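Local structure of EvdMO1 (5T39) at residues 80-85 / 136-141; 88-93 / 99-104; 147-152 / 160-165; 175-180 / 219-224. The protein binds S-adenosyl-L-homocysteine in a Rossmann-like methyltransferase domain and probably transfers methyl groups from S-adenosylmethionine during everninomicin biosynthesis. All blocks are in the same frame, centred on the assembly; numbering follows the deposited sequence. Where two conformers were deposited one is given.

Following the chain from its N terminus, strand 78-82 comes first; contact 1 (80-85 / 136-141) closes a long loop from its end to the turn ahead of strand 146-150. Within that loop lies contact 2 (88-93 / 99-104), where helix 88-94 packs on strand 100-105, the next strand of the sheet. After contact 1 has closed, contact 3 (147-152 / 160-165) sets helix 159-169 against strand 146-150, and contact 4 (175-180 / 219-224) sets helix 218-228 against strand 172-180. None cross. All reach the same seven-stranded sheet, in which strands 100-105, 78-82, 146-150 and 172-180 are successive neighbours, and contacts 1 and 3 both touch S-adenosyl-L-homocysteine.

Contact 1. Residues 80-85 / 136-141; sequences LELGAL and LDFATL. With SAH (S-adenosyl-L-homocysteine), chain B.
L80 and L82, on one side of strand 78-82, meet F138 and L141 through methyl and ring carbons alone. With CG anti to the backbone N (chi1 177°), L80 puts its CD2 4.0 Å from CD1 of L141, the two side chains crossing at about a right angle, and the same methyl is 4.2 Å from CE2 of F138. L82 and F138 reach toward each other from opposite directions, L82 CD2 4.1 Å from F138 CE2, so one ring carbon receives both leucines, each obliquely. L136 CD2 sits over one face of the ring, near its rim, while V169 and D165 of helix 159-169 also touch F138.

Polar bonds shape the turn 136-141 from within. A139 N donates to D137 OD1 at 3.0 Å, an Asx turn in which the donor comes from above the carboxylate plane. D137 O accepts from both T140 N and T140 OG1, the hydroxyl at 2.7 Å and almost in line with the carbonyl. Past the strand, G83 O accepts from the ligand amino N at 2.8 Å.

Two hydrogen bonds on one carbonyl thus brace the turn, whereas its hold on the strand leading into the ligand-binding loop is purely apolar.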
loop_
_atom_site.group_PDB
_atom_site.type_symbol
_atom_site.label_atom_id
_atom_site.label_comp_id
_atom_site.label_asym_id
_atom_site.label_seq_id
_atom_site.Cartn_x
_atom_site.Cartn_y
_atom_site.Cartn_z
ATOM N N LEU A 80 -6.387 7.803 1.190
ATOM C CA LEU A 80 -4.947 7.783 1.399
ATOM C C LEU A 80 -4.448 6.381 1.090
ATOM O O LEU A 80 -4.941 5.416 1.685
ATOM C CB LEU A 80 -4.618 8.141 2.854
ATOM C CG LEU A 80 -3.144 8.096 3.250
ATOM C CD1 LEU A 80 -2.340 9.110 2.454
ATOM C CD2 LEU A 80 -3.004 8.349 4.742
ATOM N N GLU A 81 -3.474 6.263 0.192
ATOM C CA GLU A 81 -2.854 4.984 -0.129
ATOM C C GLU A 81 -1.413 5.006 0.362
ATOM O O GLU A 81 -0.653 5.928 0.046
ATOM C CB GLU A 81 -2.885 4.714 -1.631
ATOM C CG GLU A 81 -2.139 3.443 -1.992
ATOM C CD GLU A 81 -1.895 3.298 -3.451
ATOM O OE1 GLU A 81 -1.437 2.200 -3.848
ATOM O OE2 GLU A 81 -2.116 4.271 -4.190
ATOM N N LEU A 82 -1.032 3.988 1.124
ATOM C CA LEU A 82 0.308 3.898 1.693
ATOM C C LEU A 82 1.144 2.864 0.943
ATOM O O LEU A 82 0.749 1.709 0.817
ATOM C CB LEU A 82 0.210 3.512 3.169
ATOM C CG LEU A 82 -0.647 4.452 4.014
ATOM C CD1 LEU A 82 -0.689 3.970 5.441
ATOM C CD2 LEU A 82 -0.154 5.883 3.948
ATOM N N GLY A 83 2.322 3.261 0.489
ATOM C CA GLY A 83 3.181 2.358 -0.258
ATOM C C GLY A 83 2.723 2.148 -1.687
ATOM O O GLY A 83 2.501 1.013 -2.125
ATOM N N ALA A 84 2.596 3.244 -2.440
ATOM C CA ALA A 84 1.942 3.214 -3.744
ATOM C C ALA A 84 2.751 2.526 -4.843
ATOM O O ALA A 84 2.177 2.230 -5.902
ATOM C CB ALA A 84 1.596 4.639 -4.154
ATOM N N LEU A 85 4.040 2.269 -4.631
ATOM C CA LEU A 85 4.866 1.551 -5.598
ATOM C C LEU A 85 4.867 2.249 -6.962
ATOM O O LEU A 85 5.389 3.364 -7.065
ATOM C CB LEU A 85 4.511 0.055 -5.638
ATOM C CG LEU A 85 5.363 -0.870 -6.511
ATOM C CD1 LEU A 85 6.843 -0.586 -6.365
ATOM C CD2 LEU A 85 5.045 -2.327 -6.199
ATOM N N LEU A 136 6.832 10.142 9.021
ATOM C CA LEU A 136 5.913 11.198 8.629
ATOM C C LEU A 136 4.977 11.565 9.774
ATOM O O LEU A 136 4.455 10.691 10.473
ATOM C CB LEU A 136 5.086 10.678 7.463
ATOM C CG LEU A 136 3.977 11.570 6.925
ATOM C CD1 LEU A 136 4.546 12.821 6.300
ATOM C CD2 LEU A 136 3.136 10.799 5.917
ATOM N N ASP A 137 4.695 12.860 9.909
ATOM C CA ASP A 137 3.654 13.343 10.818
ATOM C C ASP A 137 2.317 13.253 10.090
ATOM O O ASP A 137 1.982 14.107 9.269
ATOM C CB ASP A 137 3.957 14.780 11.227
ATOM C CG ASP A 137 2.928 15.344 12.184
ATOM O OD1 ASP A 137 1.946 14.630 12.501
ATOM O OD2 ASP A 137 3.098 16.502 12.626
ATOM N N PHE A 138 1.553 12.197 10.375
ATOM C CA PHE A 138 0.296 11.989 9.666
ATOM C C PHE A 138 -0.720 13.088 9.945
ATOM O O PHE A 138 -1.642 13.265 9.147
ATOM C CB PHE A 138 -0.300 10.618 10.012
ATOM C CG PHE A 138 0.256 9.469 9.200
ATOM C CD1 PHE A 138 1.591 9.097 9.285
ATOM C CD2 PHE A 138 -0.589 8.729 8.382
ATOM C CE1 PHE A 138 2.062 8.021 8.557
ATOM C CE2 PHE A 138 -0.124 7.661 7.655
ATOM C CZ PHE A 138 1.209 7.306 7.738
ATOM N N ALA A 139 -0.582 13.824 11.052
ATOM C CA ALA A 139 -1.503 14.917 11.351
ATOM C C ALA A 139 -1.405 16.060 10.350
ATOM O O ALA A 139 -2.256 16.949 10.370
ATOM C CB ALA A 139 -1.260 15.445 12.769
ATOM N N THR A 140 -0.402 16.061 9.473
ATOM C CA THR A 140 -0.289 17.078 8.434
ATOM C C THR A 140 -1.105 16.755 7.191
ATOM O O THR A 140 -1.163 17.588 6.282
ATOM C CB THR A 140 1.174 17.248 7.996
ATOM O OG1 THR A 140 1.647 16.039 7.390
ATOM C CG2 THR A 140 2.070 17.628 9.170
ATOM N N LEU A 141 -1.720 15.578 7.113
ATOM C CA LEU A 141 -2.323 15.118 5.870
ATOM C C LEU A 141 -3.807 15.432 5.737
ATOM O O LEU A 141 -4.366 15.250 4.653
ATOM C CB LEU A 141 -2.135 13.610 5.729
ATOM C CG LEU A 141 -0.708 13.080 5.759
ATOM C CD1 LEU A 141 -0.737 11.560 5.689
ATOM C CD2 LEU A 141 0.115 13.680 4.637
HETATM N N SAH B . 0.949 -1.372 -2.017
HETATM C CA SAH B . 1.491 -2.071 -3.180
HETATM C CB SAH B . 3.001 -2.220 -3.110
HETATM C CG SAH B . 3.488 -3.034 -1.916
HETATM S SD SAH B . 5.283 -3.273 -1.943
HETATM C C SAH B . 0.860 -3.445 -3.290
HETATM O O SAH B . 1.081 -4.158 -4.275
HETATM O OXT SAH B . 0.140 -3.843 -2.376
HETATM C "C5'" SAH B . 5.736 -2.078 -0.658
HETATM C "C4'" SAH B . 5.763 -0.626 -1.128
HETATM O "O4'" SAH B . 5.859 0.196 0.037
HETATM C "C3'" SAH B . 6.955 -0.304 -2.015
HETATM O "O3'" SAH B . 6.629 0.617 -3.035
HETATM C "C2'" SAH B . 7.935 0.282 -1.012
HETATM O "O2'" SAH B . 8.959 1.109 -1.538
HETATM C "C1'" SAH B . 6.996 1.024 -0.074
HETATM N N9 SAH B . 7.527 1.262 1.267
HETATM C C8 SAH B . 8.220 0.381 2.056
HETATM N N7 SAH B . 8.508 0.950 3.242
HETATM C C5 SAH B . 8.002 2.211 3.202
HETATM C C6 SAH B . 8.010 3.261 4.118
HETATM N N6 SAH B . 8.601 3.193 5.308
HETATM N N1 SAH B . 7.387 4.422 3.772
HETATM C C2 SAH B . 6.793 4.546 2.549
HETATM N N3 SAH B . 6.778 3.557 1.607
HETATM C C4 SAH B . 7.379 2.409 1.974
#

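Contact 2. Residues 88-93 / 99-104; sequences ADTLAL and TSILGL
I101 stands on strand 100-105 with its two branches divided between T90 and L93 of helix 88-94. Its CG2 goes to T90, meeting that residue's CG2 at 3.8 Å, and the two side chains pass each other at a slant. The other branch ends in CD1, which comes to 3.9 Å from L93 CB; here the methyl touches the root of the leucine, close to the helix backbone, and lies 4.1 Å from L93 O.

T90 is twisted away from a staggered rotamer, chi1 -28° for OG1, with CG2 roughly anti to the backbone N. The residue thus works in two ways: the methyl meets I101, while OG1 is hydrogen-bonded to E81 OE2 on strand 78-82. Two residues further along the strand, G103 makes the closest backbone approach to the helix, its CA 6.6 Å from T90 CA, and bears no side chain to hold the two apart.

I79 of strand 78-82 also packs on I101, and D89 makes a salt bridge with R65. Strand 78-82, helix 88-94 and strand 100-105 follow one another in the chain, and the contact seats the helix of this beta-alpha-beta unit on the parallel sheet of a Rossmann-like methyltransferase.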
loop_
_atom_site.group_PDB
_atom_site.type_symbol
_atom_site.label_atom_id
_atom_site.label_comp_id
_atom_site.label_asym_id
_atom_site.label_seq_id
_atom_site.Cartn_x
_atom_site.Cartn_y
_atom_site.Cartn_z
ATOM N N ALA A 88 -0.226 1.367 -9.484
ATOM C CA ALA A 88 -1.264 0.540 -10.095
ATOM C C ALA A 88 -2.571 0.601 -9.302
ATOM O O ALA A 88 -3.659 0.731 -9.882
ATOM C CB ALA A 88 -0.780 -0.901 -10.233
ATOM N N ASP A 89 -2.497 0.472 -7.968
ATOM C CA ASP A 89 -3.715 0.588 -7.165
ATOM C C ASP A 89 -4.224 2.024 -7.170
ATOM O O ASP A 89 -5.435 2.259 -7.181
ATOM C CB ASP A 89 -3.484 0.144 -5.714
ATOM C CG ASP A 89 -3.327 -1.351 -5.552
ATOM O OD1 ASP A 89 -3.779 -2.119 -6.424
ATOM O OD2 ASP A 89 -2.771 -1.747 -4.496
ATOM N N THR A 90 -3.306 2.995 -7.155
ATOM C CA THR A 90 -3.688 4.401 -7.164
ATOM C C THR A 90 -4.545 4.696 -8.383
ATOM O O THR A 90 -5.610 5.322 -8.290
ATOM C CB THR A 90 -2.424 5.274 -7.217
ATOM O OG1 THR A 90 -1.298 4.614 -6.619
ATOM C CG2 THR A 90 -2.690 6.607 -6.553
ATOM N N LEU A 91 -4.087 4.232 -9.546
ATOM C CA LEU A 91 -4.823 4.437 -10.789
ATOM C C LEU A 91 -6.189 3.752 -10.743
ATOM O O LEU A 91 -7.209 4.338 -11.133
ATOM C CB LEU A 91 -3.978 3.893 -11.935
ATOM C CG LEU A 91 -4.535 4.099 -13.333
ATOM C CD1 LEU A 91 -4.630 5.569 -13.648
ATOM C CD2 LEU A 91 -3.647 3.387 -14.317
ATOM N N ALA A 92 -6.231 2.505 -10.271
ATOM C CA ALA A 92 -7.496 1.786 -10.199
ATOM C C ALA A 92 -8.491 2.487 -9.279
ATOM O O ALA A 92 -9.686 2.562 -9.586
ATOM C CB ALA A 92 -7.253 0.345 -9.758
ATOM N N LEU A 93 -8.019 2.996 -8.138
ATOM C CA LEU A 93 -8.891 3.722 -7.220
ATOM C C LEU A 93 -9.383 5.031 -7.806
ATOM O O LEU A 93 -10.448 5.518 -7.414
ATOM C CB LEU A 93 -8.127 4.044 -5.947
ATOM C CG LEU A 93 -7.804 2.851 -5.062
ATOM C CD1 LEU A 93 -6.808 3.298 -4.010
ATOM C CD2 LEU A 93 -9.055 2.273 -4.418
ATOM N N THR A 99 -13.648 10.954 -6.670
ATOM C CA THR A 99 -12.761 10.500 -5.592
ATOM C C THR A 99 -11.327 10.947 -5.880
ATOM O O THR A 99 -10.813 10.691 -6.966
ATOM C CB THR A 99 -12.821 8.957 -5.350
ATOM O OG1 THR A 99 -14.153 8.547 -4.995
ATOM C CG2 THR A 99 -11.869 8.526 -4.231
ATOM N N SER A 100 -10.679 11.568 -4.884
ATOM C CA SER A 100 -9.299 12.025 -4.980
ATOM C C SER A 100 -8.444 11.116 -4.114
ATOM O O SER A 100 -8.885 10.662 -3.057
ATOM C CB SER A 100 -9.140 13.474 -4.497
ATOM O OG SER A 100 -9.366 13.605 -3.106
ATOM N N ILE A 101 -7.224 10.849 -4.581
ATOM C CA ILE A 101 -6.322 9.913 -3.928
ATOM C C ILE A 101 -5.018 10.629 -3.632
ATOM O O ILE A 101 -4.470 11.302 -4.511
ATOM C CB ILE A 101 -6.017 8.702 -4.826
ATOM C CG1 ILE A 101 -7.250 8.226 -5.605
ATOM C CG2 ILE A 101 -5.332 7.605 -3.984
ATOM C CD1 ILE A 101 -8.348 7.750 -4.744
ATOM N N LEU A 102 -4.495 10.444 -2.423
ATOM C CA LEU A 102 -3.125 10.803 -2.088
ATOM C C LEU A 102 -2.367 9.502 -1.899
ATOM O O LEU A 102 -2.711 8.717 -1.016
ATOM C CB LEU A 102 -3.061 11.639 -0.812
ATOM C CG LEU A 102 -1.645 11.972 -0.319
ATOM C CD1 LEU A 102 -0.836 12.769 -1.334
ATOM C CD2 LEU A 102 -1.718 12.739 0.989
ATOM N N GLY A 103 -1.366 9.260 -2.736
ATOM C CA GLY A 103 -0.525 8.077 -2.630
ATOM C C GLY A 103 0.852 8.458 -2.113
ATOM O O GLY A 103 1.493 9.361 -2.647
ATOM N N LEU A 104 1.286 7.764 -1.068
ATOM C CA LEU A 104 2.589 7.984 -0.460
ATOM C C LEU A 104 3.513 6.833 -0.818
ATOM O O LEU A 104 3.111 5.662 -0.765
ATOM C CB LEU A 104 2.472 8.084 1.058
ATOM C CG LEU A 104 1.533 9.187 1.562
ATOM C CD1 LEU A 104 1.574 9.222 3.068
ATOM C CD2 LEU A 104 1.880 10.552 0.968
#

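Contact 3. Residues 147-152 / 160-165; sequences VLCAGL and WALLKD. With SAH (S-adenosyl-L-homocysteine), chain B.
The contact belongs to a beta-alpha-beta unit, strand 146-150, helix 159-169 and strand 172-180, and its strand end forms part of the S-adenosyl-L-homocysteine pocket. L162 is the helix residue that bridges the gap. Its CD2 methyl lies 4.1 Å from SG of C149 and 4.0 Å from CD2 of L152, so a single methyl serves both the strand and the loop that follows it. L152 and L162 cross at about a right angle. On both leucines CG is anti to the backbone N (chi1 -179° for L152, -176° for L162), and C149 SG takes the same position, which carries the sulfur out toward the helix.

L152 has a second job. Its CD2 faces the helix, but its other methyl turns to the ligand: L152 CD1 lies 3.6 Å from both SAH O4' in the ribose and SAH C8 in the adenine. The polar bond comes from the backbone beside it, where A150 O accepts from the ligand amino N at 2.8 Å; G83 O accepts from the same amino N. G151 O makes a van der Waals approach to ligand C5' at 3.3 Å. L82 of strand 78-82 and V133 of a loop also touch L162.

Two kinds of chemistry therefore meet here: carbonyl oxygens grip the amino end of the ligand, and L152 carries the apolar packing of helix 159-169 through to its nucleoside.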
loop_
_atom_site.group_PDB
_atom_site.type_symbol
_atom_site.label_atom_id
_atom_site.label_comp_id
_atom_site.label_asym_id
_atom_site.label_seq_id
_atom_site.Cartn_x
_atom_site.Cartn_y
_atom_site.Cartn_z
ATOM N N VAL A 147 -8.216 4.506 4.314
ATOM C CA VAL A 147 -6.801 4.304 4.040
ATOM C C VAL A 147 -6.622 2.927 3.420
ATOM O O VAL A 147 -7.135 1.936 3.951
ATOM C CB VAL A 147 -5.976 4.391 5.339
ATOM C CG1 VAL A 147 -4.513 4.100 5.094
ATOM C CG2 VAL A 147 -6.162 5.742 5.991
ATOM N N LEU A 148 -5.899 2.859 2.305
ATOM C CA LEU A 148 -5.465 1.595 1.733
ATOM C C LEU A 148 -4.053 1.332 2.226
ATOM O O LEU A 148 -3.160 2.167 2.033
ATOM C CB LEU A 148 -5.504 1.634 0.202
ATOM C CG LEU A 148 -4.966 0.379 -0.501
ATOM C CD1 LEU A 148 -5.741 -0.863 -0.092
ATOM C CD2 LEU A 148 -5.012 0.548 -2.009
ATOM N N CYS A 149 -3.855 0.179 2.876
ATOM C CA CYS A 149 -2.551 -0.214 3.407
ATOM C C CYS A 149 -2.309 -1.667 3.021
ATOM O O CYS A 149 -2.615 -2.591 3.788
ATOM C CB CYS A 149 -2.514 -0.013 4.912
ATOM S SG CYS A 149 -0.931 -0.413 5.658
ATOM N N ALA A 150 -1.791 -1.873 1.814
ATOM C CA ALA A 150 -1.575 -3.203 1.279
ATOM C C ALA A 150 -0.088 -3.407 1.036
ATOM O O ALA A 150 0.611 -2.512 0.546
ATOM C CB ALA A 150 -2.347 -3.394 -0.027
ATOM N N GLY A 151 0.398 -4.592 1.377
ATOM C CA GLY A 151 1.769 -4.918 1.055
ATOM C C GLY A 151 2.811 -4.105 1.792
ATOM O O GLY A 151 3.950 -4.034 1.332
ATOM N N LEU A 152 2.463 -3.522 2.940
ATOM C CA LEU A 152 3.326 -2.550 3.598
ATOM C C LEU A 152 3.596 -2.863 5.065
ATOM O O LEU A 152 4.688 -2.576 5.567
ATOM C CB LEU A 152 2.721 -1.150 3.490
ATOM C CG LEU A 152 3.528 -0.007 4.123
ATOM C CD1 LEU A 152 4.917 0.090 3.521
ATOM C CD2 LEU A 152 2.775 1.302 3.968
ATOM N N TRP A 160 2.229 -1.654 14.735
ATOM C CA TRP A 160 1.136 -1.075 15.513
ATOM C C TRP A 160 1.082 0.436 15.363
ATOM O O TRP A 160 -0.008 1.021 15.401
ATOM C CB TRP A 160 1.256 -1.475 16.994
ATOM C CG TRP A 160 2.617 -1.214 17.550
ATOM C CD1 TRP A 160 3.065 -0.074 18.139
ATOM C CD2 TRP A 160 3.731 -2.112 17.512
ATOM N NE1 TRP A 160 4.386 -0.208 18.479
ATOM C CE2 TRP A 160 4.821 -1.452 18.099
ATOM C CE3 TRP A 160 3.900 -3.420 17.047
ATOM C CZ2 TRP A 160 6.067 -2.059 18.233
ATOM C CZ3 TRP A 160 5.123 -4.013 17.177
ATOM C CH2 TRP A 160 6.197 -3.330 17.758
ATOM N N ALA A 161 2.236 1.087 15.219
ATOM C CA ALA A 161 2.271 2.535 15.090
ATOM C C ALA A 161 1.756 2.984 13.736
ATOM O O ALA A 161 1.170 4.064 13.634
ATOM C CB ALA A 161 3.685 3.037 15.337
ATOM N N LEU A 162 1.984 2.199 12.685
ATOM C CA LEU A 162 1.416 2.537 11.387
ATOM C C LEU A 162 -0.110 2.468 11.441
ATOM O O LEU A 162 -0.806 3.311 10.858
ATOM C CB LEU A 162 1.987 1.608 10.312
ATOM C CG LEU A 162 1.548 1.923 8.890
ATOM C CD1 LEU A 162 1.871 3.361 8.522
ATOM C CD2 LEU A 162 2.197 0.939 7.924
ATOM N N LEU A 163 -0.651 1.477 12.151
ATOM C CA LEU A 163 -2.093 1.392 12.305
ATOM C C LEU A 163 -2.634 2.582 13.087
ATOM O O LEU A 163 -3.686 3.126 12.744
ATOM C CB LEU A 163 -2.468 0.067 12.964
ATOM C CG LEU A 163 -2.069 -1.179 12.172
ATOM C CD1 LEU A 163 -2.370 -2.425 12.976
ATOM C CD2 LEU A 163 -2.736 -1.251 10.802
ATOM N N LYS A 164 -1.929 2.997 14.145
ATOM C CA LYS A 164 -2.327 4.204 14.866
ATOM C C LYS A 164 -2.313 5.420 13.956
ATOM O O LYS A 164 -3.199 6.279 14.045
ATOM C CB LYS A 164 -1.400 4.451 16.045
ATOM C CG LYS A 164 -1.691 3.611 17.244
ATOM C CD LYS A 164 -0.774 3.956 18.407
ATOM C CE LYS A 164 -0.988 5.379 18.905
ATOM N NZ LYS A 164 -0.127 5.705 20.081
ATOM N N ASP A 165 -1.307 5.528 13.091
ATOM C CA ASP A 165 -1.241 6.667 12.176
ATOM C C ASP A 165 -2.415 6.680 11.213
ATOM O O ASP A 165 -2.973 7.740 10.926
ATOM C CB ASP A 165 0.087 6.652 11.429
ATOM C CG ASP A 165 1.178 7.336 12.204
ATOM O OD1 ASP A 165 0.857 8.329 12.893
ATOM O OD2 ASP A 165 2.343 6.893 12.123
HETATM N N SAH B . 0.949 -1.372 -2.017
HETATM C CA SAH B . 1.491 -2.071 -3.180
HETATM C CB SAH B . 3.001 -2.220 -3.110
HETATM C CG SAH B . 3.488 -3.034 -1.916
HETATM S SD SAH B . 5.283 -3.273 -1.943
HETATM C C SAH B . 0.860 -3.445 -3.290
HETATM O O SAH B . 1.081 -4.158 -4.275
HETATM O OXT SAH B . 0.140 -3.843 -2.376
HETATM C "C5'" SAH B . 5.736 -2.078 -0.658
HETATM C "C4'" SAH B . 5.763 -0.626 -1.128
HETATM O "O4'" SAH B . 5.859 0.196 0.037
HETATM C "C3'" SAH B . 6.955 -0.304 -2.015
HETATM O "O3'" SAH B . 6.629 0.617 -3.035
HETATM C "C2'" SAH B . 7.935 0.282 -1.012
HETATM O "O2'" SAH B . 8.959 1.109 -1.538
HETATM C "C1'" SAH B . 6.996 1.024 -0.074
HETATM N N9 SAH B . 7.527 1.262 1.267
HETATM C C8 SAH B . 8.220 0.381 2.056
HETATM N N7 SAH B . 8.508 0.950 3.242
HETATM C C5 SAH B . 8.002 2.211 3.202
HETATM C C6 SAH B . 8.010 3.261 4.118
HETATM N N6 SAH B . 8.601 3.193 5.308
HETATM N N1 SAH B . 7.387 4.422 3.772
HETATM C C2 SAH B . 6.793 4.546 2.549
HETATM N N3 SAH B . 6.778 3.557 1.607
HETATM C C4 SAH B . 7.379 2.409 1.974
#

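Contact 4. Residues 175-180 / 219-224; sequences LSTHYW and ASLFAA
This is an apolar helix-on-sheet contact: helix 218-228 lies against strand 172-180, and L221 makes all the close approaches from the helix side. The axes of segments 175-180 and 219-224 come within 9.2 Å at an angle of 128°. L221 spreads its two methyls along the strand. CD1 is 4.2 Å from CD2 of L175, the two leucines sliding past each other in opposite directions; CD2 meets T177 CG2, tip to tip, and reaches CD1 of the Y179 ring obliquely, at 4.2 Å.

T177 owes its methyl contact to its torsion: with OG1 anti to the backbone N (chi1 -171°), CG2 is held between N and the carbonyl carbon and presented to L221. The hydroxyl donates instead to H178 O at 2.9 Å, tilted 18° from the carbonyl plane. At the far end of the tyrosine, OH is hydrogen-bonded to E238.

Both polar side chains therefore bond elsewhere, and what they offer L221 is carbon, a methyl from T177 and ring carbon CD1 from Y179.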
loop_
_atom_site.group_PDB
_atom_site.type_symbol
_atom_site.label_atom_id
_atom_site.label_comp_id
_atom_site.label_asym_id
_atom_site.label_seq_id
_atom_site.Cartn_x
_atom_site.Cartn_y
_atom_site.Cartn_z
ATOM N N LEU A 175 -6.662 -3.318 4.938
ATOM C CA LEU A 175 -5.334 -3.788 5.310
ATOM C C LEU A 175 -5.098 -5.158 4.692
ATOM O O LEU A 175 -5.827 -6.104 4.987
ATOM C CB LEU A 175 -5.233 -3.882 6.833
ATOM C CG LEU A 175 -3.918 -4.453 7.368
ATOM C CD1 LEU A 175 -2.774 -3.490 7.077
ATOM C CD2 LEU A 175 -4.038 -4.737 8.854
ATOM N N SER A 176 -4.058 -5.275 3.873
ATOM C CA SER A 176 -3.627 -6.558 3.335
ATOM C C SER A 176 -2.196 -6.761 3.803
ATOM O O SER A 176 -1.336 -5.914 3.536
ATOM C CB SER A 176 -3.716 -6.542 1.814
ATOM O OG SER A 176 -3.271 -7.762 1.258
ATOM N N THR A 177 -1.954 -7.841 4.551
ATOM C CA THR A 177 -0.650 -8.040 5.157
ATOM C C THR A 177 -0.390 -9.515 5.403
ATOM O O THR A 177 -1.312 -10.322 5.522
ATOM C CB THR A 177 -0.545 -7.264 6.484
ATOM O OG1 THR A 177 0.804 -7.299 6.961
ATOM C CG2 THR A 177 -1.498 -7.789 7.544
ATOM N N HIS A 178 0.891 -9.839 5.530
ATOM C CA HIS A 178 1.277 -11.076 6.179
ATOM C C HIS A 178 1.304 -10.905 7.695
ATOM O O HIS A 178 1.431 -9.799 8.228
ATOM C CB HIS A 178 2.677 -11.495 5.756
ATOM C CG HIS A 178 2.811 -11.778 4.298
ATOM N ND1 HIS A 178 2.072 -12.746 3.656
ATOM C CD2 HIS A 178 3.628 -11.242 3.362
ATOM C CE1 HIS A 178 2.413 -12.780 2.379
ATOM N NE2 HIS A 178 3.357 -11.880 2.175
ATOM N N TYR A 179 1.211 -12.037 8.383
ATOM C CA TYR A 179 1.484 -12.120 9.808
ATOM C C TYR A 179 2.153 -13.470 10.038
ATOM O O TYR A 179 2.178 -14.325 9.150
ATOM C CB TYR A 179 0.229 -11.878 10.677
ATOM C CG TYR A 179 -0.805 -12.969 10.606
ATOM C CD1 TYR A 179 -1.875 -12.908 9.716
ATOM C CD2 TYR A 179 -0.710 -14.076 11.437
ATOM C CE1 TYR A 179 -2.815 -13.929 9.661
ATOM C CE2 TYR A 179 -1.636 -15.088 11.388
ATOM C CZ TYR A 179 -2.681 -15.022 10.497
ATOM O OH TYR A 179 -3.580 -16.068 10.459
ATOM N N TRP A 180 2.718 -13.655 11.223
ATOM C CA TRP A 180 3.478 -14.856 11.540
ATOM C C TRP A 180 2.582 -15.834 12.284
ATOM O O TRP A 180 1.886 -15.447 13.227
ATOM C CB TRP A 180 4.692 -14.490 12.386
ATOM C CG TRP A 180 5.608 -15.635 12.625
ATOM C CD1 TRP A 180 5.854 -16.238 13.819
ATOM C CD2 TRP A 180 6.402 -16.335 11.650
ATOM N NE1 TRP A 180 6.752 -17.259 13.657
ATOM C CE2 TRP A 180 7.103 -17.346 12.337
ATOM C CE3 TRP A 180 6.590 -16.206 10.270
ATOM C CZ2 TRP A 180 7.985 -18.219 11.694
ATOM C CZ3 TRP A 180 7.470 -17.077 9.631
ATOM C CH2 TRP A 180 8.151 -18.071 10.347
ATOM N N ALA A 219 -2.798 -12.755 17.168
ATOM C CA ALA A 219 -3.416 -12.076 18.295
ATOM C C ALA A 219 -2.897 -10.651 18.408
ATOM O O ALA A 219 -3.651 -9.730 18.722
ATOM C CB ALA A 219 -3.147 -12.841 19.590
ATOM N N SER A 220 -1.601 -10.453 18.173
ATOM C CA SER A 220 -1.045 -9.115 18.300
ATOM C C SER A 220 -1.491 -8.213 17.159
ATOM O O SER A 220 -1.663 -7.012 17.370
ATOM C CB SER A 220 0.477 -9.173 18.383
ATOM O OG SER A 220 0.882 -9.870 19.547
ATOM N N LEU A 221 -1.672 -8.762 15.954
ATOM C CA LEU A 221 -2.221 -7.975 14.858
ATOM C C LEU A 221 -3.613 -7.474 15.199
ATOM O O LEU A 221 -3.923 -6.291 15.011
ATOM C CB LEU A 221 -2.237 -8.805 13.575
ATOM C CG LEU A 221 -2.923 -8.139 12.385
ATOM C CD1 LEU A 221 -2.226 -6.845 11.992
ATOM C CD2 LEU A 221 -2.992 -9.105 11.216
ATOM N N PHE A 222 -4.476 -8.362 15.696
ATOM C CA PHE A 222 -5.831 -7.946 16.039
ATOM C C PHE A 222 -5.823 -6.986 17.222
ATOM O O PHE A 222 -6.587 -6.013 17.230
ATOM C CB PHE A 222 -6.730 -9.166 16.251
ATOM C CG PHE A 222 -7.261 -9.720 14.963
ATOM C CD1 PHE A 222 -8.586 -9.532 14.611
ATOM C CD2 PHE A 222 -6.439 -10.384 14.071
ATOM C CE1 PHE A 222 -9.081 -10.009 13.407
ATOM C CE2 PHE A 222 -6.923 -10.831 12.852
ATOM C CZ PHE A 222 -8.252 -10.644 12.524
ATOM N N ALA A 223 -4.959 -7.223 18.213
ATOM C CA ALA A 223 -4.854 -6.277 19.317
ATOM C C ALA A 223 -4.384 -4.910 18.836
ATOM O O ALA A 223 -4.888 -3.881 19.288
ATOM C CB ALA A 223 -3.918 -6.815 20.398
ATOM N N ALA A 224 -3.414 -4.880 17.917
ATOM C CA ALA A 224 -2.903 -3.606 17.413
ATOM C C ALA A 224 -3.979 -2.847 16.645
ATOM O O ALA A 224 -4.080 -1.620 16.752
ATOM C CB ALA A 224 -1.685 -3.852 16.529
#